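Local coordinates for protein CRISPR-associated endonuclease Cas9 (Campylobacter jejuni subsp. jejuni serotype O:2, PDB 5X2H) that cuts invading DNA as an RNA-guided endonuclease of bacterial CRISPR immunity, its full-length form using an HNH and a RuvC-like domain for the two target strands, at residues Val249-Cys252 with Glu258-Ala261; Asp685-Lys690 with Arg828-Phe833; Ala163-Val168 with Tyr173-Gln178. All blocks are in the same frame, centred on the assembly; numbering follows the deposited sequence.

Contact 1: Val249-Cys252 with Glu258-Ala261; sequences VGNC and EKRA. With nucleotides of chain C.
Arg260 lies flat along Gly250, its guanidinium passing beneath the glycine so that Gly250 CA stands 3.6 Å above the guanidinium plane, offset toward the rim. With no side chain at Gly250, the two can close directly on each other. This is the tight side of the contact. An extended Arg260 chain carries NE to Asn251 O at 2.9 Å, reaching it from above the carbonyl plane, 42° out of it. Water 1 bridges Asn251 O and Arg260 NH2. Beyond the protein, Arg260 NH2 meets OP1 of DC19 of chain C at 2.7 Å and NH1 meets its OP2 at 3.0 Å, while a weaker bond from NH1 goes to OP1 of DA18 of chain C. Gly250 N donates to that same DA18 OP1 at 2.8 Å, so backbone and arginine together hold two successive phosphates of the DNA. Behind this site the segments pair as a single antiparallel bridge, Asn251 and Lys259 forming a non-hydrogen-bonded pair, in the loop between helices 226-236 and 266-288. The bridge is flanked by Arg260 N to Gly250 O and by Cys252 N to Glu258 O, each 3.0 Å. The looser side lies at the Asn251 amide and at Glu258, whose carboxylate leads away from the other segment. Bends at chi2 and chi3 fold Lys259 back over the bridge, where NZ bonds only weakly to Asn251 OD1 but is still gripped by Val249 O at 2.6 Å.

Contact 2: Asp685-Lys690 with Arg828-Phe833; sequences DIFKHK and RQREDF. With nucleotides of chain B.
Arg830 reaches Asp685 with the side of its guanidinium, NE and NH2 both turned to the single oxygen OD2 in a salt bridge. The NE to OD2 separation, 2.5 Å, is very short and its exact value is doubtful; the NH2 to OD2 bond, 3.0 Å, is weak. Carboxylate and guanidinium planes stand 73° apart, so this is no flat two-oxygen pairing. Phe687 comes from another direction: its CZ corner points at one guanidinium face, 3.5 Å above that plane, with ring and guanidinium 86° apart. The aromatic edge, not its face, meets the cation. Arg830 can span this distance because CG sits anti to the backbone N (chi1 -165°) and the chain stays extended to NE. Asp685 and Phe687 project from one side of strand 683-689, the central strand of a three-stranded antiparallel sheet, against which the C-terminal tail packs. A second shell fixes both charges: Asn712 OD1 takes Arg830 NH1, Pro711 O takes NH2, and Asp685 OD1 is held by Arg683 and Ser738. Farther along the tail, Asp832 O accepts N3 of U80 of chain B at 2.9 Å, and the Phe833 ring turns its edge to the same base.

Contact 3: Ala163-Val168 with Tyr173-Gln178; sequences ANYQSV and YKEYFQ. With nucleotides of chain B.
Tyr165 and Lys174 make the closest backbone approach of the two segments, yet their CA atoms are still 9.5 Å apart, so side chains alone bridge the gap. The first segment lies in the loop between helix 150-162 and helix 168-175, and Ser167 is the N-cap of the latter, short helix, its OG bonded to Glu170 N. The second segment begins in the last turn of that helix, and Tyr176 is the first residue to leave helical geometry. Tyr165 spans the distance by pointing its ring at the helix end. Its OH donates to Glu175 OE2 at 2.5 Å, arriving on the anti side of the carboxylate, 17° out of the carboxylate plane. The ring and carboxylate planes are 85° apart, and OE2 lies at the ring edge, in the ring plane. The first torsion of Glu175 (chi1 -72°) puts its CG 3.3 Å from Tyr165 OH, and a bend at chi2 then swings the carboxylate so that OE2 meets the hydroxyl. Next to it, Lys174 crosses the ring edge obliquely, its CD 4.0 Å from Tyr165 CE1, while its NZ goes on to a salt bridge with Glu170. Glu175 CB sits over one face of the Tyr176 ring, toward its rim. Beyond the helix, Gln178 takes up a left-handed backbone conformation and extends NE2 to O2' of U28 of chain B, a ribose hydroxyl of the guide RNA; the bond is very short, its exact length doubtful. The short phenol-carboxylate bond on this surface contact ties the helix to the loop that precedes it, and would probably ease the cost of placing a carboxylate at the negative, C-terminal end of a helix.

Along the chain from the N terminus the order is contact 3, contact 1, contact 2, in series, with none nested or crossed. Contact 3 spans four helical residues, joining the loop after helix 150-162 to the end of helix 168-175. Contact 1 closes a short loop of five residues between helices 226-236 and 266-288. Contact 2 is long-range: 137 residues, rich in strands, lie between its segments, and it brings the C-terminal tail back to the sheet of strand 683-689. The three are widely spread, nearest atoms about 35 to 48 Å apart. Contacts 2 and 3 meet the RNA of chain B, contact 1 the DNA of chain C.

Contact 1: Val249-Cys252 with Glu258-Ala261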
loop_
_atom_site.group_PDB
_atom_site.type_symbol
_atom_site.label_atom_id
_atom_site.label_comp_id
_atom_site.label_asym_id
_atom_site.label_seq_id
_atom_site.Cartn_x
_atom_site.Cartn_y
_atom_site.Cartn_z
ATOM N N VAL A 249 2.855 -10.299 12.908
ATOM C CA VAL A 249 2.540 -11.718 13.023
ATOM C C VAL A 249 1.104 -11.881 13.506
ATOM O O VAL A 249 0.626 -11.125 14.361
ATOM C CB VAL A 249 3.538 -12.410 13.968
ATOM C CG1 VAL A 249 3.169 -13.874 14.167
ATOM C CG2 VAL A 249 4.953 -12.285 13.419
ATOM N N GLY A 250 0.401 -12.859 12.942
ATOM C CA GLY A 250 -0.965 -13.134 13.336
ATOM C C GLY A 250 -1.057 -13.784 14.708
ATOM O O GLY A 250 -0.064 -14.096 15.367
ATOM N N ASN A 251 -2.298 -13.996 15.141
ATOM C CA ASN A 251 -2.598 -14.545 16.455
ATOM C C ASN A 251 -3.138 -15.966 16.342
ATOM O O ASN A 251 -3.533 -16.432 15.270
ATOM C CB ASN A 251 -3.603 -13.658 17.199
ATOM C CG ASN A 251 -3.035 -12.300 17.546
ATOM O OD1 ASN A 251 -1.831 -12.153 17.763
ATOM N ND2 ASN A 251 -3.902 -11.294 17.601
ATOM N N CYS A 252 -3.161 -16.645 17.486
ATOM C CA CYS A 252 -3.600 -18.030 17.551
ATOM C C CYS A 252 -5.110 -18.139 17.354
ATOM O O CYS A 252 -5.873 -17.238 17.709
ATOM C CB CYS A 252 -3.198 -18.640 18.894
ATOM S SG CYS A 252 -3.807 -20.308 19.211
ATOM N N GLU A 258 -2.322 -14.543 22.045
ATOM C CA GLU A 258 -1.008 -15.147 21.883
ATOM C C GLU A 258 -0.611 -15.107 20.415
ATOM O O GLU A 258 -1.448 -15.309 19.531
ATOM C CB GLU A 258 -0.999 -16.595 22.388
ATOM C CG GLU A 258 -1.422 -16.758 23.841
ATOM C CD GLU A 258 -0.293 -16.484 24.815
ATOM O OE1 GLU A 258 0.882 -16.707 24.447
ATOM O OE2 GLU A 258 -0.579 -16.047 25.950
ATOM N N LYS A 259 0.667 -14.839 20.160
ATOM C CA LYS A 259 1.160 -14.816 18.794
ATOM C C LYS A 259 1.249 -16.232 18.236
ATOM O O LYS A 259 1.319 -17.220 18.973
ATOM C CB LYS A 259 2.531 -14.138 18.720
ATOM C CG LYS A 259 2.546 -12.705 19.225
ATOM C CD LYS A 259 1.458 -11.869 18.562
ATOM C CE LYS A 259 1.984 -11.101 17.365
ATOM N NZ LYS A 259 0.920 -10.250 16.767
ATOM N N ARG A 260 1.241 -16.323 16.911
ATOM C CA ARG A 260 1.394 -17.612 16.257
ATOM C C ARG A 260 2.802 -18.155 16.477
ATOM O O ARG A 260 3.762 -17.405 16.665
ATOM C CB ARG A 260 1.092 -17.488 14.766
ATOM C CG ARG A 260 -0.373 -17.229 14.476
ATOM C CD ARG A 260 -0.610 -16.861 13.021
ATOM N NE ARG A 260 -2.031 -16.681 12.754
ATOM C CZ ARG A 260 -2.533 -16.292 11.587
ATOM N NH1 ARG A 260 -1.727 -16.035 10.561
ATOM N NH2 ARG A 260 -3.844 -16.160 11.446
ATOM N N ALA A 261 2.913 -19.480 16.463
ATOM C CA ALA A 261 4.200 -20.106 16.730
ATOM C C ALA A 261 5.033 -20.185 15.454
ATOM O O ALA A 261 4.496 -20.479 14.382
ATOM C CB ALA A 261 4.004 -21.507 17.297
ATOM P P DA C 18 1.487 -14.144 9.513
ATOM O OP1 DA C 18 0.991 -14.590 10.835
ATOM O OP2 DA C 18 2.038 -15.129 8.558
ATOM O "O5'" DA C 18 0.308 -13.358 8.774
ATOM C "C5'" DA C 18 -0.401 -12.331 9.458
ATOM C "C4'" DA C 18 -1.431 -11.698 8.542
ATOM O "O4'" DA C 18 -0.760 -10.949 7.497
ATOM C "C3'" DA C 18 -2.311 -12.689 7.809
ATOM O "O3'" DA C 18 -3.424 -13.034 8.618
ATOM C "C2'" DA C 18 -2.730 -11.897 6.574
ATOM C "C1'" DA C 18 -1.471 -11.080 6.278
ATOM N N9 DA C 18 -0.586 -11.692 5.285
ATOM C C8 DA C 18 0.542 -12.428 5.526
ATOM N N7 DA C 18 1.145 -12.849 4.438
ATOM C C5 DA C 18 0.361 -12.351 3.410
ATOM C C6 DA C 18 0.463 -12.441 2.004
ATOM N N6 DA C 18 1.446 -13.100 1.377
ATOM N N1 DA C 18 -0.490 -11.831 1.268
ATOM C C2 DA C 18 -1.470 -11.172 1.897
ATOM N N3 DA C 18 -1.668 -11.014 3.205
ATOM C C4 DA C 18 -0.709 -11.634 3.913
ATOM P P DC C 19 -4.185 -14.426 8.377
ATOM O OP1 DC C 19 -5.034 -14.687 9.562
ATOM O OP2 DC C 19 -3.171 -15.416 7.950
ATOM O "O5'" DC C 19 -5.139 -14.119 7.131
ATOM C "C5'" DC C 19 -5.101 -14.948 5.984
ATOM C "C4'" DC C 19 -5.566 -14.181 4.760
ATOM O "O4'" DC C 19 -4.475 -13.357 4.270
ATOM C "C3'" DC C 19 -5.968 -15.049 3.582
ATOM O "O3'" DC C 19 -7.345 -15.377 3.667
ATOM C "C2'" DC C 19 -5.678 -14.137 2.398
ATOM C "C1'" DC C 19 -4.397 -13.449 2.857
ATOM N N1 DC C 19 -3.150 -14.200 2.491
ATOM C C2 DC C 19 -2.738 -14.249 1.153
ATOM O O2 DC C 19 -3.408 -13.666 0.291
ATOM N N3 DC C 19 -1.612 -14.936 0.840
ATOM C C4 DC C 19 -0.911 -15.549 1.796
ATOM N N4 DC C 19 0.192 -16.212 1.436
ATOM C C5 DC C 19 -1.314 -15.513 3.163
ATOM C C6 DC C 19 -2.427 -14.833 3.462
HETATM O O HOH W 1 -5.010 -18.106 13.439
#

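Contact 2: Asp685-Lys690 with Arg828-Phe833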
loop_
_atom_site.group_PDB
_atom_site.type_symbol
_atom_site.label_atom_id
_atom_site.label_comp_id
_atom_site.label_asym_id
_atom_site.label_seq_id
_atom_site.Cartn_x
_atom_site.Cartn_y
_atom_site.Cartn_z
ATOM N N ASP A 685 -13.764 27.269 -2.020
ATOM C CA ASP A 685 -14.631 28.056 -1.156
ATOM C C ASP A 685 -15.416 29.046 -2.006
ATOM O O ASP A 685 -14.826 29.836 -2.751
ATOM C CB ASP A 685 -13.821 28.777 -0.081
ATOM C CG ASP A 685 -13.240 27.822 0.948
ATOM O OD1 ASP A 685 -13.554 26.611 0.882
ATOM O OD2 ASP A 685 -12.470 28.282 1.818
ATOM N N ILE A 686 -16.740 28.994 -1.895
ATOM C CA ILE A 686 -17.638 29.809 -2.702
ATOM C C ILE A 686 -18.043 31.032 -1.898
ATOM O O ILE A 686 -18.499 30.912 -0.754
ATOM C CB ILE A 686 -18.872 29.005 -3.144
ATOM C CG1 ILE A 686 -18.443 27.819 -4.011
ATOM C CG2 ILE A 686 -19.865 29.898 -3.880
ATOM C CD1 ILE A 686 -17.550 28.205 -5.173
ATOM N N PHE A 687 -17.867 32.208 -2.489
ATOM C CA PHE A 687 -18.274 33.469 -1.896
ATOM C C PHE A 687 -19.359 34.105 -2.754
ATOM O O PHE A 687 -19.601 33.707 -3.896
ATOM C CB PHE A 687 -17.088 34.431 -1.755
ATOM C CG PHE A 687 -16.102 34.033 -0.700
ATOM C CD1 PHE A 687 -15.196 33.009 -0.928
ATOM C CD2 PHE A 687 -16.069 34.694 0.516
ATOM C CE1 PHE A 687 -14.283 32.644 0.040
ATOM C CE2 PHE A 687 -15.154 34.336 1.488
ATOM C CZ PHE A 687 -14.261 33.310 1.249
ATOM N N LYS A 688 -20.011 35.115 -2.186
ATOM C CA LYS A 688 -21.078 35.835 -2.866
ATOM C C LYS A 688 -20.948 37.308 -2.520
ATOM O O LYS A 688 -20.925 37.669 -1.340
ATOM C CB LYS A 688 -22.451 35.297 -2.451
ATOM C CG LYS A 688 -23.637 35.911 -3.174
ATOM C CD LYS A 688 -24.896 35.095 -2.900
ATOM C CE LYS A 688 -26.130 35.745 -3.490
ATOM N NZ LYS A 688 -26.476 36.997 -2.767
ATOM N N HIS A 689 -20.843 38.152 -3.543
ATOM C CA HIS A 689 -20.811 39.588 -3.311
ATOM C C HIS A 689 -22.131 40.037 -2.698
ATOM O O HIS A 689 -23.208 39.689 -3.190
ATOM C CB HIS A 689 -20.545 40.329 -4.619
ATOM C CG HIS A 689 -20.246 41.784 -4.437
ATOM N ND1 HIS A 689 -21.218 42.712 -4.127
ATOM C CD2 HIS A 689 -19.083 42.473 -4.521
ATOM C CE1 HIS A 689 -20.667 43.907 -4.028
ATOM N NE2 HIS A 689 -19.372 43.790 -4.263
ATOM N N LYS A 690 -22.044 40.814 -1.615
ATOM C CA LYS A 690 -23.228 41.143 -0.829
ATOM C C LYS A 690 -24.231 42.005 -1.585
ATOM O O LYS A 690 -25.413 42.008 -1.228
ATOM C CB LYS A 690 -22.827 41.853 0.465
ATOM C CG LYS A 690 -21.998 41.008 1.417
ATOM C CD LYS A 690 -22.218 41.446 2.858
ATOM C CE LYS A 690 -21.343 40.662 3.819
ATOM N NZ LYS A 690 -19.916 41.056 3.705
ATOM N N ARG A 828 -22.333 26.625 7.788
ATOM C CA ARG A 828 -21.175 26.387 8.635
ATOM C C ARG A 828 -20.106 27.396 8.246
ATOM O O ARG A 828 -19.852 27.602 7.054
ATOM C CB ARG A 828 -20.652 24.957 8.473
ATOM C CG ARG A 828 -21.695 23.866 8.701
ATOM C CD ARG A 828 -22.005 23.678 10.178
ATOM N NE ARG A 828 -22.296 22.281 10.495
ATOM C CZ ARG A 828 -23.516 21.789 10.692
ATOM N NH1 ARG A 828 -24.575 22.583 10.618
ATOM N NH2 ARG A 828 -23.676 20.502 10.973
ATOM N N GLN A 829 -19.492 28.032 9.241
ATOM C CA GLN A 829 -18.484 29.040 8.947
ATOM C C GLN A 829 -17.273 28.402 8.270
ATOM O O GLN A 829 -17.049 27.190 8.342
ATOM C CB GLN A 829 -18.061 29.774 10.221
ATOM C CG GLN A 829 -17.222 28.952 11.178
ATOM C CD GLN A 829 -16.794 29.744 12.402
ATOM O OE1 GLN A 829 -16.464 29.172 13.443
ATOM N NE2 GLN A 829 -16.794 31.068 12.281
ATOM N N ARG A 830 -16.494 29.244 7.593
ATOM C CA ARG A 830 -15.365 28.764 6.807
ATOM C C ARG A 830 -14.355 28.055 7.702
ATOM O O ARG A 830 -13.909 28.607 8.711
ATOM C CB ARG A 830 -14.702 29.932 6.075
ATOM C CG ARG A 830 -13.757 29.512 4.955
ATOM C CD ARG A 830 -13.040 30.714 4.346
ATOM N NE ARG A 830 -12.272 30.342 3.161
ATOM C CZ ARG A 830 -11.432 31.155 2.524
ATOM N NH1 ARG A 830 -11.242 32.393 2.962
ATOM N NH2 ARG A 830 -10.777 30.727 1.452
ATOM N N GLU A 831 -14.006 26.824 7.335
ATOM C CA GLU A 831 -13.063 26.047 8.128
ATOM C C GLU A 831 -11.641 26.519 7.856
ATOM O O GLU A 831 -11.186 26.528 6.708
ATOM C CB GLU A 831 -13.190 24.554 7.827
ATOM C CG GLU A 831 -12.373 23.693 8.775
ATOM C CD GLU A 831 -12.417 22.221 8.429
ATOM O OE1 GLU A 831 -11.777 21.425 9.152
ATOM O OE2 GLU A 831 -13.085 21.859 7.437
ATOM N N ASP A 832 -10.944 26.898 8.918
ATOM C CA ASP A 832 -9.598 27.437 8.837
ATOM C C ASP A 832 -8.562 26.313 8.863
ATOM O O ASP A 832 -8.873 25.142 9.098
ATOM C CB ASP A 832 -9.361 28.408 9.994
ATOM C CG ASP A 832 -8.320 29.457 9.674
ATOM O OD1 ASP A 832 -7.720 29.388 8.582
ATOM O OD2 ASP A 832 -8.106 30.355 10.518
ATOM N N PHE A 833 -7.313 26.685 8.599
ATOM C CA PHE A 833 -6.165 25.822 8.833
ATOM C C PHE A 833 -5.526 26.210 10.161
ATOM O O PHE A 833 -5.485 27.391 10.518
ATOM C CB PHE A 833 -5.139 25.940 7.702
ATOM C CG PHE A 833 -5.655 25.509 6.353
ATOM C CD1 PHE A 833 -6.736 24.648 6.245
ATOM C CD2 PHE A 833 -5.050 25.962 5.192
ATOM C CE1 PHE A 833 -7.207 24.255 5.003
ATOM C CE2 PHE A 833 -5.514 25.574 3.950
ATOM C CZ PHE A 833 -6.592 24.720 3.854
ATOM P P U B 80 -8.006 14.628 7.984
ATOM O OP1 U B 80 -6.895 14.065 7.177
ATOM O OP2 U B 80 -8.490 13.900 9.182
ATOM O "O5'" U B 80 -7.583 16.093 8.443
ATOM C "C5'" U B 80 -6.300 16.333 9.012
ATOM C "C4'" U B 80 -6.325 17.441 10.039
ATOM O "O4'" U B 80 -6.496 18.723 9.372
ATOM C "C3'" U B 80 -7.440 17.356 11.085
ATOM O "O3'" U B 80 -6.953 17.870 12.325
ATOM C "C2'" U B 80 -8.484 18.319 10.529
ATOM O "O2'" U B 80 -9.391 18.833 11.484
ATOM C "C1'" U B 80 -7.590 19.407 9.949
ATOM N N1 U B 80 -8.223 20.252 8.930
ATOM C C2 U B 80 -8.255 21.603 9.210
ATOM O O2 U B 80 -7.790 22.073 10.235
ATOM N N3 U B 80 -8.848 22.382 8.250
ATOM C C4 U B 80 -9.400 21.948 7.065
ATOM O O4 U B 80 -9.901 22.773 6.302
ATOM C C5 U B 80 -9.329 20.535 6.848
ATOM C C6 U B 80 -8.755 19.749 7.767
#

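Contact 3: Ala163-Val168 with Tyr173-Gln178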
loop_
_atom_site.group_PDB
_atom_site.type_symbol
_atom_site.label_atom_id
_atom_site.label_comp_id
_atom_site.label_asym_id
_atom_site.label_seq_id
_atom_site.Cartn_x
_atom_site.Cartn_y
_atom_site.Cartn_z
ATOM N N ALA A 163 37.129 -9.066 -14.808
ATOM C CA ALA A 163 38.254 -9.927 -14.460
ATOM C C ALA A 163 39.549 -9.501 -15.140
ATOM O O ALA A 163 40.624 -9.952 -14.732
ATOM C CB ALA A 163 37.935 -11.381 -14.811
ATOM N N ASN A 164 39.474 -8.651 -16.162
ATOM C CA ASN A 164 40.652 -8.151 -16.855
ATOM C C ASN A 164 41.149 -6.822 -16.300
ATOM O O ASN A 164 42.017 -6.195 -16.914
ATOM C CB ASN A 164 40.362 -8.005 -18.352
ATOM C CG ASN A 164 40.360 -9.334 -19.078
ATOM O OD1 ASN A 164 40.150 -10.386 -18.475
ATOM N ND2 ASN A 164 40.604 -9.293 -20.383
ATOM N N TYR A 165 40.627 -6.381 -15.157
ATOM C CA TYR A 165 40.990 -5.089 -14.596
ATOM C C TYR A 165 41.249 -5.222 -13.105
ATOM O O TYR A 165 40.729 -6.124 -12.443
ATOM C CB TYR A 165 39.898 -4.041 -14.846
ATOM C CG TYR A 165 39.811 -3.593 -16.285
ATOM C CD1 TYR A 165 40.643 -2.594 -16.770
ATOM C CD2 TYR A 165 38.900 -4.172 -17.160
ATOM C CE1 TYR A 165 40.571 -2.181 -18.085
ATOM C CE2 TYR A 165 38.820 -3.764 -18.477
ATOM C CZ TYR A 165 39.660 -2.768 -18.935
ATOM O OH TYR A 165 39.589 -2.357 -20.246
ATOM N N GLN A 166 42.063 -4.302 -12.583
ATOM C CA GLN A 166 42.344 -4.288 -11.152
ATOM C C GLN A 166 41.108 -3.899 -10.353
ATOM O O GLN A 166 40.774 -4.542 -9.352
ATOM C CB GLN A 166 43.489 -3.323 -10.847
ATOM C CG GLN A 166 44.823 -3.701 -11.453
ATOM C CD GLN A 166 45.980 -3.111 -10.680
ATOM O OE1 GLN A 166 46.274 -3.536 -9.564
ATOM N NE2 GLN A 166 46.636 -2.113 -11.262
ATOM N N SER A 167 40.416 -2.845 -10.780
ATOM C CA SER A 167 39.338 -2.265 -9.997
ATOM C C SER A 167 38.206 -1.837 -10.916
ATOM O O SER A 167 38.364 -1.738 -12.137
ATOM C CB SER A 167 39.829 -1.066 -9.177
ATOM O OG SER A 167 40.086 0.053 -10.012
ATOM N N VAL A 168 37.048 -1.580 -10.302
ATOM C CA VAL A 168 35.915 -1.029 -11.037
ATOM C C VAL A 168 36.274 0.334 -11.616
ATOM O O VAL A 168 35.904 0.660 -12.752
ATOM C CB VAL A 168 34.679 -0.949 -10.122
ATOM C CG1 VAL A 168 33.564 -0.159 -10.792
ATOM C CG2 VAL A 168 34.204 -2.343 -9.745
ATOM N N TYR A 173 36.959 3.788 -16.194
ATOM C CA TYR A 173 37.766 4.882 -16.722
ATOM C C TYR A 173 38.342 4.541 -18.090
ATOM O O TYR A 173 38.474 5.420 -18.950
ATOM C CB TYR A 173 38.883 5.228 -15.738
ATOM C CG TYR A 173 39.895 6.212 -16.275
ATOM C CD1 TYR A 173 39.556 7.544 -16.474
ATOM C CD2 TYR A 173 41.189 5.811 -16.579
ATOM C CE1 TYR A 173 40.477 8.448 -16.966
ATOM C CE2 TYR A 173 42.119 6.710 -17.071
ATOM C CZ TYR A 173 41.757 8.027 -17.260
ATOM O OH TYR A 173 42.672 8.930 -17.747
ATOM N N LYS A 174 38.686 3.275 -18.314
ATOM C CA LYS A 174 39.344 2.881 -19.554
ATOM C C LYS A 174 38.378 2.381 -20.617
ATOM O O LYS A 174 38.678 2.491 -21.811
ATOM C CB LYS A 174 40.387 1.798 -19.271
ATOM C CG LYS A 174 41.632 2.308 -18.578
ATOM C CD LYS A 174 42.653 1.198 -18.415
ATOM C CE LYS A 174 44.007 1.747 -18.005
ATOM N NZ LYS A 174 44.963 0.655 -17.681
ATOM N N GLU A 175 37.230 1.836 -20.220
ATOM C CA GLU A 175 36.288 1.280 -21.183
ATOM C C GLU A 175 35.224 2.274 -21.623
ATOM O O GLU A 175 34.741 2.185 -22.757
ATOM C CB GLU A 175 35.604 0.038 -20.601
ATOM C CG GLU A 175 36.505 -1.178 -20.490
ATOM C CD GLU A 175 36.764 -1.834 -21.832
ATOM O OE1 GLU A 175 35.973 -1.601 -22.772
ATOM O OE2 GLU A 175 37.758 -2.582 -21.946
ATOM N N TYR A 176 34.849 3.218 -20.767
ATOM C CA TYR A 176 33.722 4.081 -21.101
ATOM C C TYR A 176 34.004 5.567 -20.934
ATOM O O TYR A 176 33.507 6.366 -21.729
ATOM C CB TYR A 176 32.500 3.688 -20.252
ATOM C CG TYR A 176 32.130 2.226 -20.363
ATOM C CD1 TYR A 176 31.620 1.706 -21.547
ATOM C CD2 TYR A 176 32.291 1.365 -19.285
ATOM C CE1 TYR A 176 31.284 0.371 -21.655
ATOM C CE2 TYR A 176 31.958 0.027 -19.384
ATOM C CZ TYR A 176 31.454 -0.465 -20.570
ATOM O OH TYR A 176 31.121 -1.795 -20.671
ATOM N N PHE A 177 34.784 5.960 -19.926
ATOM C CA PHE A 177 34.914 7.378 -19.609
ATOM C C PHE A 177 35.552 8.146 -20.758
ATOM O O PHE A 177 36.710 7.905 -21.113
ATOM C CB PHE A 177 35.722 7.581 -18.331
ATOM C CG PHE A 177 35.933 9.028 -17.989
ATOM C CD1 PHE A 177 34.902 9.782 -17.451
ATOM C CD2 PHE A 177 37.151 9.642 -18.234
ATOM C CE1 PHE A 177 35.087 11.116 -17.147
ATOM C CE2 PHE A 177 37.342 10.977 -17.933
ATOM C CZ PHE A 177 36.310 11.715 -17.391
ATOM N N GLN A 178 34.788 9.083 -21.325
ATOM C CA GLN A 178 35.239 9.930 -22.430
ATOM C C GLN A 178 35.782 9.096 -23.587
ATOM O O GLN A 178 36.761 9.461 -24.241
ATOM C CB GLN A 178 36.271 10.955 -21.957
ATOM C CG GLN A 178 35.686 12.017 -21.041
ATOM C CD GLN A 178 36.646 13.153 -20.764
ATOM O OE1 GLN A 178 37.830 13.081 -21.100
ATOM N NE2 GLN A 178 36.138 14.218 -20.153
ATOM P P U B 28 37.069 22.695 -17.789
ATOM O OP1 U B 28 38.525 22.986 -17.722
ATOM O OP2 U B 28 36.178 23.567 -18.598
ATOM O "O5'" U B 28 36.900 21.203 -18.318
ATOM C "C5'" U B 28 37.710 20.152 -17.813
ATOM C "C4'" U B 28 37.396 18.844 -18.497
ATOM O "O4'" U B 28 36.033 18.446 -18.193
ATOM C "C3'" U B 28 37.442 18.868 -20.017
ATOM O "O3'" U B 28 38.753 18.747 -20.538
ATOM C "C2'" U B 28 36.523 17.716 -20.398
ATOM O "O2'" U B 28 37.190 16.473 -20.246
ATOM C "C1'" U B 28 35.448 17.822 -19.319
ATOM N N1 U B 28 34.294 18.636 -19.768
ATOM C C2 U B 28 33.368 18.046 -20.612
ATOM O O2 U B 28 33.455 16.893 -21.003
ATOM N N3 U B 28 32.325 18.857 -20.991
ATOM C C4 U B 28 32.119 20.169 -20.621
ATOM O O4 U B 28 31.131 20.774 -21.040
ATOM C C5 U B 28 33.121 20.707 -19.753
ATOM C C6 U B 28 34.144 19.941 -19.366
#